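Local atomic coordinates of rRNA adenine N-6-methyltransferase (Saccharopolyspora erythraea, PDB entry 6NVM), a protein that dimethylates a specific adenine of 23S rRNA using S-adenosyl-L-methionine, lowering ribosomal affinity for macrolide, lincosamide and streptogramin B antibiotics. Residues 57-61 against 197-201; 63-69 against 90-94; 78-82 against 108-112. One frame throughout, in Å; residues are numbered along the deposited sequence. Where two conformers were deposited one is given.

Contact 1 of 3, residues 57-61 against 197-201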
loop_
_atom_site.group_PDB
_atom_site.type_symbol
_atom_site.label_atom_id
_atom_site.label_comp_id
_atom_site.label_asym_id
_atom_site.label_seq_id
_atom_site.Cartn_x
_atom_site.Cartn_y
_atom_site.Cartn_z
ATOM N N LYS A 57 12.317 18.935 -0.564
ATOM C CA LYS A 57 12.790 17.892 -1.468
ATOM C C LYS A 57 11.970 16.619 -1.314
ATOM O O LYS A 57 11.649 15.954 -2.306
ATOM C CB LYS A 57 14.272 17.615 -1.210
ATOM C CG LYS A 57 14.865 16.507 -2.073
ATOM C CD LYS A 57 16.323 16.250 -1.712
ATOM C CE LYS A 57 16.914 15.113 -2.534
ATOM N NZ LYS A 57 18.329 14.830 -2.163
ATOM N N THR A 58 11.625 16.260 -0.082
ATOM C CA THR A 58 10.814 15.067 0.132
ATOM C C THR A 58 9.400 15.270 -0.392
ATOM O O THR A 58 8.824 14.368 -1.013
ATOM C CB THR A 58 10.795 14.718 1.615
ATOM O OG1 THR A 58 12.146 14.623 2.084
ATOM C CG2 THR A 58 10.076 13.397 1.850
ATOM N N ILE A 59 8.827 16.449 -0.156
ATOM C CA ILE A 59 7.487 16.739 -0.657
ATOM C C ILE A 59 7.441 16.583 -2.174
ATOM O O ILE A 59 6.518 15.968 -2.724
ATOM C CB ILE A 59 7.055 18.144 -0.190
ATOM C CG1 ILE A 59 6.809 18.108 1.325
ATOM C CG2 ILE A 59 5.803 18.623 -0.933
ATOM C CD1 ILE A 59 6.506 19.454 1.954
ATOM N N ALA A 60 8.443 17.118 -2.873
ATOM C CA ALA A 60 8.490 16.971 -4.327
ATOM C C ALA A 60 8.631 15.507 -4.724
ATOM O O ALA A 60 8.041 15.061 -5.715
ATOM C CB ALA A 60 9.645 17.795 -4.901
ATOM N N ARG A 61 9.404 14.741 -3.951
ATOM C CA ARG A 61 9.568 13.317 -4.221
ATOM C C ARG A 61 8.239 12.580 -4.120
ATOM O O ARG A 61 7.933 11.713 -4.948
ATOM C CB ARG A 61 10.589 12.736 -3.242
ATOM C CG ARG A 61 10.920 11.276 -3.446
ATOM C CD ARG A 61 11.752 11.081 -4.691
ATOM N NE ARG A 61 12.252 9.714 -4.794
ATOM C CZ ARG A 61 12.867 9.224 -5.863
ATOM N NH1 ARG A 61 13.056 9.988 -6.933
ATOM N NH2 ARG A 61 13.288 7.967 -5.865
ATOM N N VAL A 197 9.806 3.176 -1.409
ATOM C CA VAL A 197 10.413 4.263 -2.172
ATOM C C VAL A 197 11.651 4.778 -1.445
ATOM O O VAL A 197 12.761 4.728 -1.986
ATOM C CB VAL A 197 9.399 5.388 -2.440
ATOM C CG1 VAL A 197 10.074 6.572 -3.118
ATOM C CG2 VAL A 197 8.261 4.866 -3.309
ATOM N N GLU A 198 11.488 5.281 -0.224
ATOM C CA GLU A 198 12.655 5.771 0.504
ATOM C C GLU A 198 12.307 5.994 1.969
ATOM O O GLU A 198 11.150 6.231 2.329
ATOM C CB GLU A 198 13.191 7.074 -0.107
ATOM C CG GLU A 198 12.280 8.280 0.111
ATOM C CD GLU A 198 12.843 9.562 -0.488
ATOM O OE1 GLU A 198 13.585 9.477 -1.489
ATOM O OE2 GLU A 198 12.549 10.653 0.051
ATOM N N LYS A 199 13.339 5.937 2.804
ATOM C CA LYS A 199 13.224 6.354 4.193
ATOM C C LYS A 199 13.121 7.873 4.282
ATOM O O LYS A 199 13.679 8.604 3.462
ATOM C CB LYS A 199 14.438 5.866 4.988
ATOM C CG LYS A 199 14.479 6.313 6.446
ATOM C CD LYS A 199 15.790 5.902 7.107
ATOM C CE LYS A 199 15.869 6.388 8.546
ATOM N NZ LYS A 199 17.201 6.125 9.155
ATOM N N VAL A 200 12.405 8.348 5.299
ATOM C CA VAL A 200 12.244 9.780 5.550
ATOM C C VAL A 200 12.649 10.036 6.996
ATOM O O VAL A 200 11.962 9.593 7.924
ATOM C CB VAL A 200 10.811 10.263 5.290
ATOM C CG1 VAL A 200 10.700 11.772 5.520
ATOM C CG2 VAL A 200 10.381 9.915 3.877
ATOM N N ASP A 201 13.745 10.764 7.189
ATOM C CA ASP A 201 14.285 10.967 8.528
ATOM C C ASP A 201 13.338 11.808 9.379
ATOM O O ASP A 201 12.694 12.743 8.890
ATOM C CB ASP A 201 15.657 11.631 8.444
ATOM C CG ASP A 201 16.429 11.545 9.749
ATOM O OD1 ASP A 201 15.968 12.114 10.761
ATOM O OD2 ASP A 201 17.491 10.891 9.762
HETATM O O HOH W 1 13.511 12.176 2.702
#

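Contact 2 of 3, residues 63-69 against 90-94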
loop_
_atom_site.group_PDB
_atom_site.type_symbol
_atom_site.label_atom_id
_atom_site.label_comp_id
_atom_site.label_asym_id
_atom_site.label_seq_id
_atom_site.Cartn_x
_atom_site.Cartn_y
_atom_site.Cartn_z
ATOM N N ALA A 63 5.220 13.861 -4.631
ATOM C CA ALA A 63 4.370 14.230 -5.757
ATOM C C ALA A 63 4.792 13.503 -7.030
ATOM O O ALA A 63 3.943 13.034 -7.797
ATOM C CB ALA A 63 4.404 15.744 -5.960
ATOM N N GLU A 64 6.103 13.397 -7.267
ATOM C CA GLU A 64 6.592 12.667 -8.433
ATOM C C GLU A 64 6.328 11.167 -8.318
ATOM O O GLU A 64 6.059 10.505 -9.327
ATOM C CB GLU A 64 8.086 12.948 -8.613
ATOM C CG GLU A 64 8.387 14.415 -8.924
ATOM C CD GLU A 64 9.836 14.803 -8.673
ATOM O OE1 GLU A 64 10.537 14.081 -7.928
ATOM O OE2 GLU A 64 10.271 15.840 -9.220
ATOM N N THR A 65 6.373 10.622 -7.101
ATOM C CA THR A 65 6.123 9.198 -6.902
ATOM C C THR A 65 4.692 8.815 -7.254
ATOM O O THR A 65 4.429 7.664 -7.626
ATOM C CB THR A 65 6.414 8.823 -5.442
ATOM O OG1 THR A 65 7.809 8.982 -5.178
ATOM C CG2 THR A 65 6.005 7.387 -5.134
ATOM N N ALA A 66 3.750 9.747 -7.120
ATOM C CA ALA A 66 2.346 9.403 -7.274
ATOM C C ALA A 66 1.956 9.101 -8.715
ATOM O O ALA A 66 0.832 8.646 -8.945
ATOM C CB ALA A 66 1.483 10.531 -6.717
ATOM N N GLU A 67 2.841 9.353 -9.678
ATOM C CA GLU A 67 2.591 9.048 -11.085
ATOM C C GLU A 67 1.293 9.698 -11.558
ATOM O O GLU A 67 0.367 9.044 -12.042
ATOM C CB GLU A 67 2.579 7.534 -11.305
ATOM C CG GLU A 67 3.929 6.909 -10.966
ATOM C CD GLU A 67 4.004 5.421 -11.242
ATOM O OE1 GLU A 67 2.994 4.714 -11.036
ATOM O OE2 GLU A 67 5.098 4.967 -11.660
ATOM N N LEU A 68 1.254 11.019 -11.420
ATOM C CA LEU A 68 0.073 11.805 -11.727
ATOM C C LEU A 68 0.092 12.267 -13.181
ATOM O O LEU A 68 1.130 12.276 -13.845
ATOM C CB LEU A 68 -0.015 13.011 -10.794
ATOM C CG LEU A 68 0.030 12.678 -9.301
ATOM C CD1 LEU A 68 0.042 13.969 -8.493
ATOM C CD2 LEU A 68 -1.150 11.795 -8.917
ATOM N N ARG A 69 -1.082 12.639 -13.674
ATOM C CA ARG A 69 -1.224 13.133 -15.035
ATOM C C ARG A 69 -2.437 14.046 -15.087
ATOM O O ARG A 69 -3.291 14.002 -14.194
ATOM C CB ARG A 69 -1.369 11.985 -16.046
ATOM C CG ARG A 69 -2.539 11.065 -15.778
ATOM C CD ARG A 69 -2.670 10.011 -16.863
ATOM N NE ARG A 69 -3.853 9.172 -16.672
ATOM C CZ ARG A 69 -3.893 8.080 -15.913
ATOM N NH1 ARG A 69 -2.814 7.673 -15.259
ATOM N NH2 ARG A 69 -5.020 7.387 -15.812
ATOM N N ASP A 90 -0.553 20.808 -9.158
ATOM C CA ASP A 90 0.184 21.203 -10.353
ATOM C C ASP A 90 0.234 20.103 -11.407
ATOM O O ASP A 90 0.460 20.399 -12.587
ATOM C CB ASP A 90 1.623 21.576 -9.995
ATOM C CG ASP A 90 1.743 22.946 -9.361
ATOM O OD1 ASP A 90 0.787 23.740 -9.459
ATOM O OD2 ASP A 90 2.816 23.227 -8.780
ATOM N N ARG A 91 0.058 18.847 -11.008
ATOM C CA ARG A 91 0.272 17.711 -11.891
ATOM C C ARG A 91 -0.996 16.937 -12.217
ATOM O O ARG A 91 -1.073 16.334 -13.290
ATOM C CB ARG A 91 1.288 16.748 -11.259
ATOM C CG ARG A 91 2.668 17.363 -11.008
ATOM C CD ARG A 91 3.484 16.524 -10.023
ATOM N NE ARG A 91 4.893 16.924 -9.979
ATOM C CZ ARG A 91 5.366 17.968 -9.303
ATOM N NH1 ARG A 91 4.552 18.751 -8.608
ATOM N NH2 ARG A 91 6.666 18.240 -9.330
ATOM N N ALA A 92 -1.983 16.935 -11.325
ATOM C CA ALA A 92 -3.190 16.135 -11.468
ATOM C C ALA A 92 -4.354 16.988 -11.963
ATOM O O ALA A 92 -4.308 18.219 -11.965
ATOM C CB ALA A 92 -3.554 15.480 -10.130
ATOM N N ARG A 93 -5.421 16.305 -12.382
ATOM C CA ARG A 93 -6.619 17.013 -12.822
ATOM C C ARG A 93 -7.170 17.888 -11.705
ATOM O O ARG A 93 -7.581 19.032 -11.940
ATOM C CB ARG A 93 -7.681 16.014 -13.281
ATOM C CG ARG A 93 -8.847 16.653 -14.032
ATOM C CD ARG A 93 -9.895 15.617 -14.407
ATOM N NE ARG A 93 -10.730 15.239 -13.271
ATOM C CZ ARG A 93 -11.407 14.097 -13.180
ATOM N NH1 ARG A 93 -11.345 13.198 -14.151
ATOM N NH2 ARG A 93 -12.151 13.854 -12.112
ATOM N N GLN A 94 -7.201 17.354 -10.489
ATOM C CA GLN A 94 -7.756 18.029 -9.326
ATOM C C GLN A 94 -7.345 17.242 -8.093
ATOM O O GLN A 94 -6.978 16.063 -8.179
ATOM C CB GLN A 94 -9.281 18.141 -9.412
ATOM C CG GLN A 94 -9.978 16.800 -9.514
ATOM C CD GLN A 94 -11.457 16.933 -9.792
ATOM O OE1 GLN A 94 -11.931 16.582 -10.873
ATOM N NE2 GLN A 94 -12.198 17.443 -8.816
#

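Contact 3 of 3, residues 78-82 against 108-112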
loop_
_atom_site.group_PDB
_atom_site.type_symbol
_atom_site.label_atom_id
_atom_site.label_comp_id
_atom_site.label_asym_id
_atom_site.label_seq_id
_atom_site.Cartn_x
_atom_site.Cartn_y
_atom_site.Cartn_z
ATOM N N GLY A 78 -4.563 13.600 5.438
ATOM C CA GLY A 78 -3.514 14.220 6.222
ATOM C C GLY A 78 -2.792 15.326 5.470
ATOM O O GLY A 78 -1.562 15.326 5.349
ATOM N N PRO A 79 -3.548 16.300 4.950
ATOM C CA PRO A 79 -2.917 17.359 4.143
ATOM C C PRO A 79 -2.020 18.296 4.931
ATOM O O PRO A 79 -1.119 18.904 4.333
ATOM C CB PRO A 79 -4.115 18.111 3.549
ATOM C CG PRO A 79 -5.246 17.846 4.493
ATOM C CD PRO A 79 -5.015 16.448 5.008
ATOM N N GLY A 80 -2.239 18.446 6.236
ATOM C CA GLY A 80 -1.360 19.290 7.027
ATOM C C GLY A 80 -1.339 20.709 6.490
ATOM O O GLY A 80 -2.385 21.342 6.309
ATOM N N GLU A 81 -0.132 21.215 6.220
ATOM C CA GLU A 81 0.045 22.608 5.818
ATOM C C GLU A 81 -0.368 22.871 4.376
ATOM O O GLU A 81 -0.563 24.034 4.004
ATOM C CB GLU A 81 1.507 23.029 6.005
ATOM C CG GLU A 81 2.042 22.837 7.419
ATOM C CD GLU A 81 1.415 23.783 8.421
ATOM O OE1 GLU A 81 0.644 24.673 8.005
ATOM O OE2 GLU A 81 1.694 23.638 9.629
ATOM N N GLY A 82 -0.482 21.834 3.553
ATOM C CA GLY A 82 -0.962 21.990 2.199
ATOM C C GLY A 82 0.086 22.284 1.144
ATOM O O GLY A 82 -0.284 22.518 -0.011
ATOM N N LEU A 108 -7.207 25.777 5.808
ATOM C CA LEU A 108 -6.593 25.147 4.645
ATOM C C LEU A 108 -7.305 25.567 3.367
ATOM O O LEU A 108 -6.662 25.906 2.365
ATOM C CB LEU A 108 -6.624 23.625 4.804
ATOM C CG LEU A 108 -5.958 22.810 3.697
ATOM C CD1 LEU A 108 -4.459 23.042 3.707
ATOM C CD2 LEU A 108 -6.273 21.320 3.861
ATOM N N ARG A 109 -8.635 25.553 3.388
ATOM C CA ARG A 109 -9.407 25.962 2.220
ATOM C C ARG A 109 -9.026 27.372 1.779
ATOM O O ARG A 109 -8.803 27.620 0.587
ATOM C CB ARG A 109 -10.899 25.861 2.545
ATOM C CG ARG A 109 -11.835 26.138 1.386
ATOM C CD ARG A 109 -13.293 25.863 1.775
ATOM N NE ARG A 109 -13.531 24.441 2.060
ATOM C CZ ARG A 109 -14.133 23.963 3.146
ATOM N NH1 ARG A 109 -14.599 24.778 4.083
ATOM N NH2 ARG A 109 -14.288 22.649 3.291
ATOM N N GLU A 110 -8.900 28.302 2.729
ATOM C CA GLU A 110 -8.516 29.668 2.378
ATOM C C GLU A 110 -7.070 29.731 1.899
ATOM O O GLU A 110 -6.760 30.434 0.928
ATOM C CB GLU A 110 -8.724 30.598 3.577
ATOM C CG GLU A 110 -8.432 32.073 3.295
ATOM C CD GLU A 110 -9.327 32.661 2.210
ATOM O OE1 GLU A 110 -10.468 32.174 2.043
ATOM O OE2 GLU A 110 -8.882 33.607 1.520
ATOM N N LYS A 111 -6.165 29.013 2.572
ATOM C CA LYS A 111 -4.762 29.012 2.162
ATOM C C LYS A 111 -4.600 28.564 0.715
ATOM O O LYS A 111 -3.732 29.072 -0.006
ATOM C CB LYS A 111 -3.942 28.104 3.079
ATOM C CG LYS A 111 -3.488 28.756 4.367
ATOM C CD LYS A 111 -2.885 27.745 5.337
ATOM C CE LYS A 111 -1.676 27.043 4.743
ATOM N NZ LYS A 111 -0.983 26.170 5.733
ATOM N N LEU A 112 -5.415 27.610 0.271
ATOM C CA LEU A 112 -5.264 27.012 -1.048
ATOM C C LEU A 112 -6.227 27.582 -2.084
ATOM O O LEU A 112 -6.319 27.040 -3.192
ATOM C CB LEU A 112 -5.445 25.496 -0.948
ATOM C CG LEU A 112 -4.479 24.803 0.018
ATOM C CD1 LEU A 112 -4.821 23.322 0.179
ATOM C CD2 LEU A 112 -3.034 24.980 -0.441
#

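Contact 1 of 3, residues 57-61 against 197-201
Arg-61 and Glu-198 are brought together by unlike torsions: chi1 of Arg-61 is -177°, which points CG away from the backbone N before the chain bends at chi2, whereas CG of Glu-198 sits between its N and carbonyl carbon (chi1 70°) and the chain then runs straight out to the helix. The carboxylate meets the bent arginine along its length, with OE1 3.6 Å from NE of Arg-61, a long salt bridge, and 3.8 Å from CG of Arg-61. The guanidinium and carboxylate planes are inclined by only 26°, yet the carboxylate approaches obliquely through one oxygen and does not form a paired, side-on grip. CG1 of Val-197 also comes obliquely, 4.2 Å from Arg-61 NE. The other carboxylate oxygen works through solvent: one water donates to OE2 of Glu-198 at 3.2 Å and to OG1 of Thr-58 at 2.9 Å. That hydroxyl is also hydrogen-bonded to Asp-55, while the methyl on the same carbon is left to apolar packing, CG2 of Thr-58 lying 4.0 Å from CG2 of Val-200. The contact thus grades from a buried methyl pair, through a water bridge, to an ion pair with an exposed arginine. Val-197 and Glu-198 can both turn toward the helix because they form a classic beta bulge opposite Ile-215. Helix 56-65 is thereby laid against strand 192-200, the outermost strand at its end of the central sheet, with Ile-215 of strand 213-220 and Leu-53 of strand 52-53 packing beside Thr-58 and Val-200.

Contact 2 of 3, residues 63-69 against 90-94
Arg-69 and Ala-92 bring the two backbones to a CA-CA separation of 5.1 Å, and the Arg-69 carbonyl O receives a CA-H...O contact from Ala-92 CA at 3.5 Å, with 159° at the hydrogen. No conventional hydrogen bond joins the segments here; Arg-69 O even lies 3.3 Å from Arg-91 O, acceptor beside acceptor. Arg-91 contributes the largest share of the interface. Its CG stands anti to the carbonyl carbon (chi1 -61°), and the chain runs extended to NE, carrying the guanidinium away from Leu-68 and over to helix 56-65. At the root, CB of Arg-91 packs 4.0 Å from CB of Leu-68, the two side chains crossing at about a right angle. At the end, the CB of Ala-63 sits over one face of the guanidinium, 3.8 Å above its plane and offset toward the rim. Beside this, CD1 of Leu-68 lies 4.2 Å from CB of Ala-92, closing an apolar patch continued by Val-74 and Leu-88. NH1 of Arg-91 bonds to the carbonyl of Glu-87 in the last turn of helix 83-89, while OE2 of Glu-64 stays 4.3 Å from NH2 of Arg-91, too far for a salt bridge. Chemically, Arg-91 acts in two ways: its aliphatic root packs on Leu-68, and its charged guanidinium lies across the methyl of Ala-63 while bonding to the Glu-87 carbonyl; Glu-64 probably adds only a modest electrostatic attraction.

Contact 3 of 3, residues 78-82 against 108-112
Leu-108 opens the contact by reaching from helix 102-111 into the loop that follows strand 73-77. Its two methyls divide the loop between them. CD2 packs 3.7 Å from CG of Pro-79, the leucine crossing the proline ring at about a right angle; CD1 lies 3.7 Å from the carbonyl O of Gly-80 and 4.0 Å from CA of Gly-82. The last approach depends on Gly-82 having no side chain on the face turned to the helix. The loop keeps this shape as a type II' beta turn from Pro-79 to Gly-82, closed by the bond from Gly-82 N to Pro-79 O at 3.1 Å, with Gly-80 at the turn's positive-phi corner. One helical turn after Leu-108, Lys-111 bends at chi3 (60°) and carries its ammonium to Glu-81. NZ of Lys-111 donates to Glu-81 O at 2.8 Å, in the carbonyl plane and on a lone pair, and the same NZ forms a salt bridge to OE1 of Glu-81 at 3.2 Å, the glutamate folding back at chi2 to meet it. Lys-111 was modelled in two conformers, so this double hold describes one of them and is not necessarily permanent. Leu-112 sets its CD2 methyl 3.7 Å from the carbonyl O of Gly-82, the N-cap residue of helix 83-89, in a plain van der Waals contact, and also touches Ile-118 of strand 118-121. Leu-108, with Leu-112 beside it, thus packs against the glycine-rich loop, as suits the S-adenosylmethionine-binding loop of a class I methyltransferase, in which Gly-78 is a predicted ligand residue. The lysine adds a solvent-side polar tie whose charge would be partly balanced by Glu-81.

In the fold
Contacts 1 and 2 share helix 56-65: its first half faces strand 192-200, and its last turn and the chain after it face residues 90-94. Their centres are 16 Å apart, and they touch where Val-197 CG2 meets Thr-65 CG2 at 3.8 Å. Contact 3 stands apart, its centre 20 Å from that of contact 1 and 17 Å from that of contact 2, and touches neither. It contains Gly-78, a predicted cofactor residue, and the Pro-79 side chain is about 4 Å from that of Glu-99, another predicted S-adenosylmethionine residue. Contact 1 reaches the same predicted site at Leu-53, whose side chain is about 4 Å from that of Thr-58.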